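PDB 5NO8: Baccell_00875 from Bacteroides cellulosilyticus DSM 14838, which is a polysaccharide lyase that probably removes the L-rhamnose caps linked to glucuronic acid on complex arabinogalactan proteins. Local coordinates for residues G75-V80 with V86-R91; L139-V144 with Y661-D666; P223-L226 with S232-L235; K102-E107 with R111-R116. All coordinates share one frame; numbering follows the deposited sequence. Where two conformers were deposited one is given.

Contact 1 (G75-V80 with V86-R91)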
loop_
_atom_site.group_PDB
_atom_site.type_symbol
_atom_site.label_atom_id
_atom_site.label_comp_id
_atom_site.label_asym_id
_atom_site.label_seq_id
_atom_site.Cartn_x
_atom_site.Cartn_y
_atom_site.Cartn_z
ATOM N N GLY A 75 14.649 -11.566 18.666
ATOM C CA GLY A 75 14.061 -12.358 17.577
ATOM C C GLY A 75 13.666 -13.727 18.018
ATOM O O GLY A 75 13.533 -13.995 19.217
ATOM N N TYR A 76 13.470 -14.597 17.037
ATOM C CA TYR A 76 12.948 -15.928 17.268
ATOM C C TYR A 76 13.275 -16.880 16.137
ATOM O O TYR A 76 13.673 -16.475 15.056
ATOM C CB TYR A 76 11.414 -15.863 17.490
ATOM C CG TYR A 76 10.664 -15.180 16.364
ATOM C CD1 TYR A 76 10.299 -15.878 15.228
ATOM C CD2 TYR A 76 10.326 -13.825 16.438
ATOM C CE1 TYR A 76 9.616 -15.244 14.202
ATOM C CE2 TYR A 76 9.661 -13.172 15.400
ATOM C CZ TYR A 76 9.292 -13.904 14.291
ATOM O OH TYR A 76 8.631 -13.286 13.272
ATOM N N PHE A 77 13.119 -18.168 16.414
ATOM C CA PHE A 77 13.302 -19.199 15.410
ATOM C C PHE A 77 12.642 -20.453 15.920
ATOM O O PHE A 77 12.430 -20.625 17.135
ATOM C CB PHE A 77 14.791 -19.453 15.113
ATOM C CG PHE A 77 15.587 -19.840 16.329
ATOM C CD1 PHE A 77 15.566 -21.139 16.794
ATOM C CD2 PHE A 77 16.318 -18.899 17.031
ATOM C CE1 PHE A 77 16.283 -21.510 17.930
ATOM C CE2 PHE A 77 17.037 -19.276 18.161
ATOM C CZ PHE A 77 17.010 -20.571 18.606
ATOM N N THR A 78 12.299 -21.322 14.991
ATOM C CA THR A 78 11.812 -22.642 15.318
ATOM C C THR A 78 12.897 -23.635 14.997
ATOM O O THR A 78 13.282 -23.768 13.838
ATOM C CB THR A 78 10.520 -22.940 14.555
ATOM O OG1 THR A 78 9.523 -21.992 14.950
ATOM C CG2 THR A 78 10.031 -24.359 14.830
ATOM N N VAL A 79 13.344 -24.388 15.991
ATOM C CA VAL A 79 14.423 -25.334 15.813
ATOM C C VAL A 79 13.843 -26.742 15.737
ATOM O O VAL A 79 12.998 -27.147 16.540
ATOM C CB VAL A 79 15.563 -25.184 16.845
ATOM C CG1 VAL A 79 15.086 -25.271 18.247
ATOM C CG2 VAL A 79 16.654 -26.216 16.598
ATOM N N VAL A 80 14.295 -27.458 14.730
ATOM C CA VAL A 80 13.818 -28.794 14.454
ATOM C C VAL A 80 14.974 -29.774 14.384
ATOM O O VAL A 80 15.943 -29.567 13.643
ATOM C CB VAL A 80 13.067 -28.818 13.111
ATOM C CG1 VAL A 80 12.666 -30.247 12.757
ATOM C CG2 VAL A 80 11.839 -27.929 13.181
ATOM N N VAL A 86 10.817 -26.998 18.523
ATOM C CA VAL A 86 10.689 -26.045 19.620
ATOM C C VAL A 86 10.897 -24.631 19.092
ATOM O O VAL A 86 11.904 -24.370 18.473
ATOM C CB VAL A 86 11.731 -26.287 20.722
ATOM C CG1 VAL A 86 11.522 -25.286 21.862
ATOM C CG2 VAL A 86 11.639 -27.719 21.243
ATOM N N LYS A 87 9.970 -23.723 19.369
ATOM C CA LYS A 87 10.177 -22.318 19.083
ATOM C C LYS A 87 10.906 -21.655 20.252
ATOM O O LYS A 87 10.508 -21.848 21.436
ATOM C CB LYS A 87 8.873 -21.571 18.802
ATOM C CG LYS A 87 9.116 -20.086 18.575
ATOM C CD LYS A 87 7.902 -19.354 18.034
ATOM C CE LYS A 87 8.182 -17.867 17.949
ATOM N NZ LYS A 87 7.021 -17.106 17.456
ATOM N N ARG A 88 11.952 -20.904 19.922
ATOM C CA ARG A 88 12.715 -20.121 20.897
ATOM C C ARG A 88 12.657 -18.648 20.539
ATOM O O ARG A 88 12.637 -18.282 19.359
ATOM C CB ARG A 88 14.170 -20.562 20.915
ATOM C CG ARG A 88 14.409 -22.054 21.037
ATOM C CD ARG A 88 13.995 -22.605 22.373
ATOM N NE ARG A 88 14.712 -21.977 23.499
ATOM C CZ ARG A 88 15.490 -22.594 24.396
ATOM N NH1 ARG A 88 16.036 -21.863 25.368
ATOM N NH2 ARG A 88 15.720 -23.907 24.364
ATOM N N GLU A 89 12.630 -17.796 21.552
ATOM C CA GLU A 89 12.665 -16.342 21.364
ATOM C C GLU A 89 13.864 -15.900 22.184
ATOM O O GLU A 89 13.957 -16.285 23.363
ATOM C CB GLU A 89 11.389 -15.675 21.888
ATOM C CG GLU A 89 10.117 -16.127 21.197
ATOM C CD GLU A 89 8.861 -15.637 21.898
ATOM O OE1 GLU A 89 8.510 -16.191 22.971
ATOM O OE2 GLU A 89 8.220 -14.701 21.376
ATOM N N TRP A 90 14.812 -15.184 21.584
ATOM C CA TRP A 90 15.940 -14.680 22.374
ATOM C C TRP A 90 15.555 -13.355 22.977
ATOM O O TRP A 90 14.956 -12.494 22.313
ATOM C CB TRP A 90 17.271 -14.660 21.602
ATOM C CG TRP A 90 17.467 -13.725 20.447
ATOM C CD1 TRP A 90 18.026 -12.467 20.488
ATOM C CD2 TRP A 90 17.235 -14.012 19.067
ATOM N NE1 TRP A 90 18.114 -11.952 19.229
ATOM C CE2 TRP A 90 17.645 -12.877 18.331
ATOM C CE3 TRP A 90 16.729 -15.122 18.377
ATOM C CZ2 TRP A 90 17.532 -12.812 16.933
ATOM C CZ3 TRP A 90 16.624 -15.049 16.982
ATOM C CH2 TRP A 90 17.015 -13.904 16.293
ATOM N N ARG A 91 15.843 -13.207 24.272
ATOM C CA ARG A 91 15.463 -12.009 25.000
ATOM C C ARG A 91 16.445 -11.687 26.131
ATOM O O ARG A 91 16.711 -10.524 26.359
ATOM C CB ARG A 91 14.046 -12.148 25.598
ATOM C CG ARG A 91 13.546 -10.849 26.237
ATOM C CD ARG A 91 12.114 -10.952 26.745
ATOM N NE ARG A 91 12.104 -11.656 28.009
ATOM C CZ ARG A 91 12.262 -11.097 29.211
ATOM N NH1 ARG A 91 12.394 -9.779 29.377
ATOM N NH2 ARG A 91 12.273 -11.887 30.268
#

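Contact 2 (L139-V144 with Y661-D666)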
loop_
_atom_site.group_PDB
_atom_site.type_symbol
_atom_site.label_atom_id
_atom_site.label_comp_id
_atom_site.label_asym_id
_atom_site.label_seq_id
_atom_site.Cartn_x
_atom_site.Cartn_y
_atom_site.Cartn_z
ATOM N N LEU A 139 16.426 -24.679 11.110
ATOM C CA LEU A 139 15.766 -23.527 11.714
ATOM C C LEU A 139 14.740 -23.021 10.716
ATOM O O LEU A 139 15.091 -22.781 9.559
ATOM C CB LEU A 139 16.761 -22.394 12.020
ATOM C CG LEU A 139 17.917 -22.779 12.982
ATOM C CD1 LEU A 139 18.804 -21.581 13.288
ATOM C CD2 LEU A 139 17.356 -23.398 14.264
ATOM N N TYR A 140 13.502 -22.866 11.164
ATOM C CA TYR A 140 12.447 -22.338 10.352
ATOM C C TYR A 140 11.900 -21.071 11.001
ATOM O O TYR A 140 11.946 -20.914 12.232
ATOM C CB TYR A 140 11.340 -23.362 10.239
ATOM C CG TYR A 140 11.691 -24.622 9.523
ATOM C CD1 TYR A 140 11.559 -24.710 8.131
ATOM C CD2 TYR A 140 12.164 -25.737 10.193
ATOM C CE1 TYR A 140 11.841 -25.877 7.469
ATOM C CE2 TYR A 140 12.466 -26.914 9.524
ATOM C CZ TYR A 140 12.308 -26.962 8.150
ATOM O OH TYR A 140 12.561 -28.116 7.472
ATOM N N ASP A 141 11.343 -20.173 10.184
ATOM C CA ASP A 141 10.745 -18.931 10.691
ATOM C C ASP A 141 11.702 -18.215 11.646
ATOM O O ASP A 141 11.387 -17.914 12.804
ATOM C CB ASP A 141 9.382 -19.220 11.326
ATOM C CG ASP A 141 8.269 -19.287 10.285
ATOM O OD1 ASP A 141 8.590 -19.645 9.114
ATOM O OD2 ASP A 141 7.101 -18.928 10.608
ATOM N N VAL A 142 12.868 -17.959 11.108
ATOM C CA VAL A 142 13.944 -17.252 11.799
ATOM C C VAL A 142 13.744 -15.764 11.484
ATOM O O VAL A 142 13.654 -15.396 10.318
ATOM C CB VAL A 142 15.331 -17.674 11.273
ATOM C CG1 VAL A 142 16.440 -16.966 12.064
ATOM C CG2 VAL A 142 15.474 -19.186 11.312
ATOM N N ALA A 143 13.657 -14.925 12.513
ATOM C CA ALA A 143 13.399 -13.496 12.283
ATOM C C ALA A 143 14.015 -12.625 13.352
ATOM O O ALA A 143 14.207 -13.064 14.470
ATOM C CB ALA A 143 11.905 -13.219 12.159
ATOM N N VAL A 144 14.375 -11.398 12.960
ATOM C CA VAL A 144 14.883 -10.400 13.883
ATOM C C VAL A 144 13.836 -9.285 13.930
ATOM O O VAL A 144 13.396 -8.771 12.884
ATOM C CB VAL A 144 16.240 -9.848 13.425
ATOM C CG1 VAL A 144 16.737 -8.720 14.336
ATOM C CG2 VAL A 144 17.269 -10.949 13.344
ATOM N N TYR A 661 -0.078 -8.899 2.197
ATOM C CA TYR A 661 1.273 -9.010 1.650
ATOM C C TYR A 661 2.340 -9.747 2.505
ATOM O O TYR A 661 3.120 -10.529 1.948
ATOM C CB TYR A 661 1.779 -7.623 1.223
ATOM C CG TYR A 661 3.088 -7.669 0.500
ATOM C CD1 TYR A 661 3.144 -7.918 -0.874
ATOM C CD2 TYR A 661 4.291 -7.510 1.180
ATOM C CE1 TYR A 661 4.363 -8.010 -1.526
ATOM C CE2 TYR A 661 5.510 -7.588 0.527
ATOM C CZ TYR A 661 5.533 -7.835 -0.823
ATOM O OH TYR A 661 6.728 -7.926 -1.457
ATOM N N PRO A 662 2.417 -9.455 3.812
ATOM C CA PRO A 662 3.507 -10.072 4.585
ATOM C C PRO A 662 3.447 -11.587 4.625
ATOM O O PRO A 662 2.409 -12.174 4.346
ATOM C CB PRO A 662 3.321 -9.504 5.996
ATOM C CG PRO A 662 2.501 -8.280 5.811
ATOM C CD PRO A 662 1.586 -8.586 4.658
ATOM N N TYR A 663 4.544 -12.201 5.032
ATOM C CA TYR A 663 4.626 -13.639 5.152
ATOM C C TYR A 663 3.558 -14.155 6.102
ATOM O O TYR A 663 2.831 -15.099 5.790
ATOM C CB TYR A 663 6.033 -14.005 5.636
ATOM C CG TYR A 663 6.250 -15.464 6.004
ATOM C CD1 TYR A 663 6.007 -16.476 5.102
ATOM C CD2 TYR A 663 6.793 -15.792 7.226
ATOM C CE1 TYR A 663 6.228 -17.808 5.428
ATOM C CE2 TYR A 663 7.007 -17.105 7.601
ATOM C CZ TYR A 663 6.734 -18.119 6.703
ATOM O OH TYR A 663 6.954 -19.424 7.109
ATOM N N LYS A 664 3.518 -13.550 7.282
ATOM C CA LYS A 664 2.527 -13.844 8.307
ATOM C C LYS A 664 2.180 -12.584 9.060
ATOM O O LYS A 664 2.936 -11.602 9.072
ATOM C CB LYS A 664 3.049 -14.878 9.309
ATOM C CG LYS A 664 3.276 -16.260 8.713
ATOM C CD LYS A 664 3.900 -17.239 9.682
ATOM C CE LYS A 664 3.957 -18.625 9.056
ATOM N NZ LYS A 664 4.584 -19.647 9.932
ATOM N N ILE A 665 1.005 -12.621 9.660
ATOM C CA ILE A 665 0.526 -11.560 10.529
ATOM C C ILE A 665 0.074 -12.222 11.818
ATOM O O ILE A 665 -0.877 -13.035 11.836
ATOM C CB ILE A 665 -0.633 -10.799 9.863
ATOM C CG1 ILE A 665 -0.154 -10.132 8.556
ATOM C CG2 ILE A 665 -1.205 -9.762 10.834
ATOM C CD1 ILE A 665 -1.247 -9.972 7.530
ATOM N N ASP A 666 0.779 -11.908 12.915
ATOM C CA ASP A 666 0.529 -12.536 14.226
ATOM C C ASP A 666 0.494 -14.056 14.156
ATOM O O ASP A 666 -0.322 -14.712 14.822
ATOM C CB ASP A 666 -0.756 -11.983 14.869
ATOM C CG ASP A 666 -0.543 -10.633 15.517
ATOM O OD1 ASP A 666 0.409 -10.479 16.323
ATOM O OD2 ASP A 666 -1.287 -9.702 15.165
#

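Contact 3 (P223-L226 with S232-L235)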
loop_
_atom_site.group_PDB
_atom_site.type_symbol
_atom_site.label_atom_id
_atom_site.label_comp_id
_atom_site.label_asym_id
_atom_site.label_seq_id
_atom_site.Cartn_x
_atom_site.Cartn_y
_atom_site.Cartn_z
ATOM N N PRO A 223 16.393 -16.477 5.682
ATOM C CA PRO A 223 16.089 -17.758 5.071
ATOM C C PRO A 223 15.929 -18.862 6.110
ATOM O O PRO A 223 16.533 -18.787 7.198
ATOM C CB PRO A 223 17.322 -18.039 4.185
ATOM C CG PRO A 223 17.983 -16.707 4.026
ATOM C CD PRO A 223 17.739 -16.004 5.313
ATOM N N ASP A 224 15.134 -19.878 5.789
ATOM C CA ASP A 224 15.169 -21.093 6.584
ATOM C C ASP A 224 16.571 -21.706 6.434
ATOM O O ASP A 224 17.179 -21.616 5.368
ATOM C CB ASP A 224 14.058 -22.052 6.172
ATOM C CG ASP A 224 12.645 -21.531 6.541
ATOM O OD1 ASP A 224 12.410 -20.706 7.479
ATOM O OD2 ASP A 224 11.697 -22.012 5.881
ATOM N N LEU A 225 17.090 -22.288 7.510
ATOM C CA LEU A 225 18.504 -22.670 7.593
ATOM C C LEU A 225 18.633 -24.149 7.964
ATOM O O LEU A 225 17.732 -24.751 8.595
ATOM C CB LEU A 225 19.250 -21.833 8.653
ATOM C CG LEU A 225 19.193 -20.308 8.569
ATOM C CD1 LEU A 225 19.830 -19.612 9.751
ATOM C CD2 LEU A 225 19.857 -19.884 7.279
ATOM N N LEU A 226 19.757 -24.722 7.556
ATOM C CA LEU A 226 20.157 -26.044 8.008
ATOM C C LEU A 226 21.597 -25.882 8.465
ATOM O O LEU A 226 22.442 -25.506 7.648
ATOM C CB LEU A 226 20.034 -27.058 6.864
ATOM C CG LEU A 226 20.395 -28.518 7.152
ATOM C CD1 LEU A 226 19.730 -29.065 8.351
ATOM C CD2 LEU A 226 20.020 -29.397 5.970
ATOM N N SER A 232 27.671 -21.924 11.022
ATOM C CA SER A 232 27.066 -20.663 11.325
ATOM C C SER A 232 26.350 -20.125 10.091
ATOM O O SER A 232 26.588 -20.589 8.966
ATOM C CB SER A 232 28.135 -19.676 11.793
ATOM O OG SER A 232 27.555 -18.622 12.525
ATOM N N TYR A 233 25.412 -19.220 10.347
ATOM C CA TYR A 233 24.842 -18.324 9.337
ATOM C C TYR A 233 25.059 -16.894 9.829
ATOM O O TYR A 233 24.828 -16.597 11.016
ATOM C CB TYR A 233 23.367 -18.596 9.171
ATOM C CG TYR A 233 22.759 -17.739 8.086
ATOM C CD1 TYR A 233 22.952 -18.068 6.743
ATOM C CD2 TYR A 233 22.049 -16.592 8.395
ATOM C CE1 TYR A 233 22.416 -17.280 5.721
ATOM C CE2 TYR A 233 21.515 -15.781 7.379
ATOM C CZ TYR A 233 21.690 -16.157 6.045
ATOM O OH TYR A 233 21.179 -15.377 5.029
ATOM N N SER A 234 25.511 -16.016 8.935
ATOM C CA SER A 234 25.727 -14.619 9.264
ATOM C C SER A 234 24.830 -13.677 8.462
ATOM O O SER A 234 24.661 -13.817 7.252
ATOM C CB SER A 234 27.182 -14.192 9.066
ATOM O OG SER A 234 27.754 -14.840 7.951
ATOM N N LEU A 235 24.290 -12.707 9.173
ATOM C CA LEU A 235 23.515 -11.630 8.585
ATOM C C LEU A 235 24.177 -10.340 9.056
ATOM O O LEU A 235 24.435 -10.175 10.248
ATOM C CB LEU A 235 22.108 -11.692 9.088
ATOM C CG LEU A 235 21.202 -10.497 8.802
ATOM C CD1 LEU A 235 20.788 -10.484 7.348
ATOM C CD2 LEU A 235 20.007 -10.495 9.736
#

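Contact 4 (K102-E107 with R111-R116)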
loop_
_atom_site.group_PDB
_atom_site.type_symbol
_atom_site.label_atom_id
_atom_site.label_comp_id
_atom_site.label_asym_id
_atom_site.label_seq_id
_atom_site.Cartn_x
_atom_site.Cartn_y
_atom_site.Cartn_z
ATOM N N LYS A 102 28.208 -5.689 22.172
ATOM C CA LYS A 102 28.357 -7.113 21.936
ATOM C C LYS A 102 27.344 -7.791 22.821
ATOM O O LYS A 102 27.339 -7.564 24.036
ATOM C CB LYS A 102 29.764 -7.586 22.285
ATOM C CG LYS A 102 29.972 -9.088 22.119
ATOM C CD LYS A 102 30.944 -9.680 23.126
ATOM C CE LYS A 102 31.002 -11.203 22.994
ATOM N NZ LYS A 102 32.281 -11.770 23.527
ATOM N N VAL A 103 26.485 -8.617 22.222
ATOM C CA VAL A 103 25.458 -9.301 22.974
ATOM C C VAL A 103 25.414 -10.751 22.507
ATOM O O VAL A 103 25.387 -11.028 21.290
ATOM C CB VAL A 103 24.071 -8.633 22.807
ATOM C CG1 VAL A 103 23.128 -9.106 23.882
ATOM C CG2 VAL A 103 24.156 -7.098 22.880
ATOM N N LEU A 104 25.429 -11.673 23.460
ATOM C CA LEU A 104 25.431 -13.088 23.182
ATOM C C LEU A 104 24.240 -13.739 23.847
ATOM O O LEU A 104 24.007 -13.568 25.056
ATOM C CB LEU A 104 26.746 -13.692 23.680
ATOM C CG LEU A 104 27.025 -15.158 23.447
ATOM C CD1 LEU A 104 27.008 -15.453 21.968
ATOM C CD2 LEU A 104 28.362 -15.562 24.088
ATOM N N TYR A 105 23.499 -14.521 23.065
ATOM C CA TYR A 105 22.344 -15.289 23.539
ATOM C C TYR A 105 22.610 -16.730 23.220
ATOM O O TYR A 105 23.293 -17.039 22.231
ATOM C CB TYR A 105 21.038 -14.861 22.815
ATOM C CG TYR A 105 20.735 -13.395 22.824
ATOM C CD1 TYR A 105 21.376 -12.533 21.922
ATOM C CD2 TYR A 105 19.856 -12.828 23.753
ATOM C CE1 TYR A 105 21.124 -11.180 21.923
ATOM C CE2 TYR A 105 19.601 -11.445 23.769
ATOM C CZ TYR A 105 20.252 -10.627 22.868
ATOM O OH TYR A 105 20.039 -9.266 22.832
ATOM N N ARG A 106 22.043 -17.633 24.017
ATOM C CA ARG A 106 22.151 -19.059 23.770
ATOM C C ARG A 106 20.792 -19.663 24.051
ATOM O O ARG A 106 20.310 -19.634 25.185
ATOM C CB ARG A 106 23.247 -19.719 24.608
ATOM C CG ARG A 106 23.391 -21.219 24.431
ATOM C CD ARG A 106 23.897 -21.645 23.041
ATOM N NE ARG A 106 24.047 -23.081 23.029
ATOM C CZ ARG A 106 25.140 -23.759 23.378
ATOM N NH1 ARG A 106 26.260 -23.138 23.670
ATOM N NH2 ARG A 106 25.119 -25.084 23.360
ATOM N N GLU A 107 20.183 -20.185 22.995
ATOM C CA GLU A 107 18.817 -20.683 23.055
ATOM C C GLU A 107 18.854 -22.103 22.529
ATOM O O GLU A 107 18.910 -22.346 21.300
ATOM C CB GLU A 107 17.885 -19.799 22.226
ATOM C CG GLU A 107 17.808 -18.333 22.666
ATOM C CD GLU A 107 17.295 -18.117 24.074
ATOM O OE1 GLU A 107 16.472 -18.932 24.548
ATOM O OE2 GLU A 107 17.698 -17.090 24.690
ATOM N N ARG A 111 23.502 -20.499 19.283
ATOM C CA ARG A 111 24.167 -19.301 19.766
ATOM C C ARG A 111 23.825 -18.163 18.824
ATOM O O ARG A 111 24.017 -18.323 17.600
ATOM C CB ARG A 111 25.657 -19.567 19.739
ATOM C CG ARG A 111 26.554 -18.498 20.304
ATOM C CD ARG A 111 27.982 -19.046 20.165
ATOM N NE ARG A 111 29.018 -18.280 20.841
ATOM C CZ ARG A 111 29.834 -17.382 20.266
ATOM N NH1 ARG A 111 30.771 -16.779 21.010
ATOM N NH2 ARG A 111 29.700 -17.045 18.976
ATOM N N ILE A 112 23.337 -17.056 19.374
ATOM C CA ILE A 112 23.067 -15.837 18.613
ATOM C C ILE A 112 24.011 -14.765 19.116
ATOM O O ILE A 112 23.928 -14.362 20.277
ATOM C CB ILE A 112 21.616 -15.336 18.745
ATOM C CG1 ILE A 112 20.596 -16.450 18.438
ATOM C CG2 ILE A 112 21.387 -14.176 17.801
ATOM C CD1 ILE A 112 20.051 -17.171 19.656
ATOM N N LEU A 113 24.934 -14.343 18.270
ATOM C CA LEU A 113 25.886 -13.278 18.667
ATOM C C LEU A 113 25.571 -12.049 17.850
ATOM O O LEU A 113 25.515 -12.141 16.625
ATOM C CB LEU A 113 27.317 -13.700 18.423
ATOM C CG LEU A 113 28.447 -12.694 18.712
ATOM C CD1 LEU A 113 28.482 -12.357 20.196
ATOM C CD2 LEU A 113 29.779 -13.261 18.250
ATOM N N ILE A 114 25.375 -10.917 18.521
ATOM C CA ILE A 114 25.253 -9.636 17.861
ATOM C C ILE A 114 26.470 -8.772 18.134
ATOM O O ILE A 114 26.776 -8.517 19.292
ATOM C CB ILE A 114 24.011 -8.864 18.317
ATOM C CG1 ILE A 114 22.782 -9.768 18.262
ATOM C CG2 ILE A 114 23.824 -7.636 17.430
ATOM C CD1 ILE A 114 21.519 -9.152 18.821
ATOM N N LYS A 115 27.140 -8.317 17.076
ATOM C CA LYS A 115 28.277 -7.381 17.179
ATOM C C LYS A 115 27.867 -6.095 16.494
ATOM O O LYS A 115 27.521 -6.120 15.314
ATOM C CB LYS A 115 29.529 -7.988 16.514
ATOM C CG LYS A 115 30.079 -9.225 17.250
ATOM C CD LYS A 115 31.382 -9.771 16.659
ATOM C CE LYS A 115 31.119 -10.789 15.543
ATOM N NZ LYS A 115 32.380 -11.218 14.911
ATOM N N ARG A 116 27.891 -4.992 17.238
ATOM C CA ARG A 116 27.548 -3.681 16.714
ATOM C C ARG A 116 28.757 -2.764 16.667
ATOM O O ARG A 116 29.578 -2.773 17.583
ATOM C CB ARG A 116 26.515 -3.019 17.587
ATOM C CG ARG A 116 25.212 -3.775 17.645
ATOM C CD ARG A 116 24.331 -3.258 18.759
ATOM N NE ARG A 116 23.086 -4.018 18.799
ATOM C CZ ARG A 116 22.478 -4.470 19.888
ATOM N NH1 ARG A 116 22.981 -4.276 21.100
ATOM N NH2 ARG A 116 21.321 -5.125 19.762
#

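Contact 1 (G75-V80 with V86-R91)
The indole of Trp-90 lies flat over the backbone of Gly-75. Gly-75 CA sits 3.5 Å from the centroid of the six-membered ring of Trp-90, only 8° off its normal, a CH-pi contact over the face. Trp-90 CE2 is 3.3 Å from Gly-75 N. The two residues are paired across a beta hairpin made by the antiparallel strands 75-81 and 84-90. Trp-90 holds its ring over the glycine because CG stands between its own backbone N and carbonyl carbon (chi1 67°). NE1 of the indole bonds to the carbonyl of Gly-73. Phe-77 is on the same face of the sheet and turns its edge to the indole, with CD2 3.9 Å from Trp-90 CZ3. The face of the Phe-77 ring takes CB of Arg-88, and the bent arginine chain runs alongside it to a salt bridge with Glu-107. Backbone bonds join Phe-77 to Arg-88 in both directions. Val-79 and Val-86 are joined in the same way. On the other face of the sheet, the extended chain of Lys-87 reaches over Tyr-76. Lys-87 NZ makes a cation-pi contact, 4.5 Å from the Tyr-76 ring centroid and 23° off the normal. The Tyr-76 hydroxyl is held by Glu-201 and Trp-203. Thr-78 OG1 lies 3.9 Å from Lys-87 CB and is hydrogen-bonded to a bound glycerol.

Contact 2 (L139-V144 with Y661-D666)
Asp-141 meets Tyr-663 and Lys-664 with its two carboxylate oxygens. Leading into it, Leu-139 pairs through its backbone with Leu-225, and Tyr-140 with Thr-78. At Asp-141 the chain turns a corner, and the backbone takes up positive phi and psi. The side chain then points at segment 661-666. Asp-141 OD1 accepts a hydrogen bond from Tyr-663 OH at 2.6 Å, on its syn lone pair. The carboxylate lies at the edge of the tyrosine ring, with the two planes turned 70° apart. Asp-141 OD2 forms a salt bridge with Lys-664 NZ at 2.7 Å. The ammonium comes from the syn side, 24° out of the carboxylate plane. The lysine chain is extended beyond CG and approaches from the opposite direction to the aspartate. Both segments reach one mixed sheet: Asp-141 is at the corner in strand 137-145, and Lys-664 starts the short strand 664-665, more than 500 residues later. An alanine in place of Asp-141 would remove both acceptors and would probably leave the Lys-664 ammonium without its charge partner and the Tyr-663 hydroxyl free to turn. Arg-198 lies over the Tyr-663 ring in a cation-pi contact and makes a long, weak ion pair with Asp-141 OD1. Beyond the corner, Val-142 bonds through its backbone to Leu-222. Ala-143 does so to Tyr-76, and its side chain touches Ala-219 and Asp-221.

Contact 3 (P223-L226 with S232-L235)
Tyr-233 packs its ring against Leu-225 and the end of its side chain against Pro-223. The first interaction is CH-pi. Leu-225 CD2 lies 3.8 Å from the centroid of the Tyr-233 ring, 19° off the normal and displaced toward the rim. Leu-225 CD2 comes closest to Tyr-233 CD1, at 3.6 Å. The second methyl, Leu-225 CD1, sits at the root of the ring, 3.7 Å from Tyr-233 CB. Both leucine methyls lie on the same face of the ring, near its CB end, and the two side chains cross at about a right angle. Tyr-233 extends toward segment 223-226 because its CG is anti to the backbone N (chi1 -177°). The second interaction is plain van der Waals packing. Pro-223 CD lies 3.5 Å from Tyr-233 OH and 4.0 Å from Tyr-233 CZ, and Pro-223 CG also touches the hydroxyl oxygen. The proline and tyrosine side chains also cross at about a right angle. No hydrogen bond joins the two segments, and the nearest CA atoms, those of Leu-225 and Tyr-233, are 7.9 Å apart. An alanine in place of Tyr-233 would take away the ring between the segments and is likely to open a gap beside the Leu-225 methyls and the Pro-223 ring. Ala-196 and Leu-222 also pack on Tyr-233. The contact lies between two sheets: strand 225-227 pairs with strand 137-145, whereas strand 232-242 belongs to the eight-stranded antiparallel sheet, between strands 122-131 and 187-194.

Contact 4 (K102-E107 with R111-R116)
Tyr-105 and Ile-114 meet on the apolar face shared by Val-103, Tyr-105, Ile-112 and Ile-114. Tyr-105 CE1 lies 3.7 Å from Ile-114 CD1, with the ring and the methyl meeting obliquely. Tyr-105 CB rests 4.0 Å from Ile-112 CD1. That methyl also touches CG of Glu-107. The face continues into Trp-90, whose ring meets that of Tyr-105, and into Phe-77, which packs on Ile-112. The Tyr-105 hydroxyl leaves this group and bonds to the carbonyl of Thr-37. Between the two faces, the backbones are joined by two hydrogen-bonded pairs, Val-103 with Ile-114 and Tyr-105 with Ile-112. The straightest of the four bonds runs from Ile-114 N to Val-103 O, 2.8 Å at 174°. On the other face Leu-104 CD1 fits between two neighbours. Leu-104 CD1 is 3.9 Å from Leu-113 CD1 and 3.5 Å from Arg-111 CG. The same methyl lies over a face of the Arg-111 guanidinium. Arg-111 brings this group beside Leu-104 through a chain that is extended from CG to NE, with CG anti to its backbone N (chi1 -175°). At one end Arg-116 NH1 passes 3.5 Å from Val-103 CG2. This guanidinium is tied to Glu-125 by a salt bridge and to the carbonyls of Gly-38 and Gly-100. At the other end Glu-107 pairs with Arg-88. The arrangement is a tight antiparallel beta hairpin of strands 102-107 and 110-119, near one edge of an eight-stranded antiparallel sheet.

In the fold
The four contacts lie on the same side of the chain's centre, with their own centres 12 to 20 Å apart. Contact 1 comes first along the chain, then contact 4. Contact 2 starts at strand 137-145 and closes only near the C-terminus, so contact 3 falls within its span. Contacts 1, 2 and 3 share one mixed sheet, where strand 137-145 pairs with both 75-81 and 225-227. Contacts 3 and 4 share the antiparallel sheet. Contact 1 meets contact 4 through Arg-88 and Glu-107. The two sheets are thus packed together at several points, and contact 2 ties this beta region to the C-terminal part of the chain.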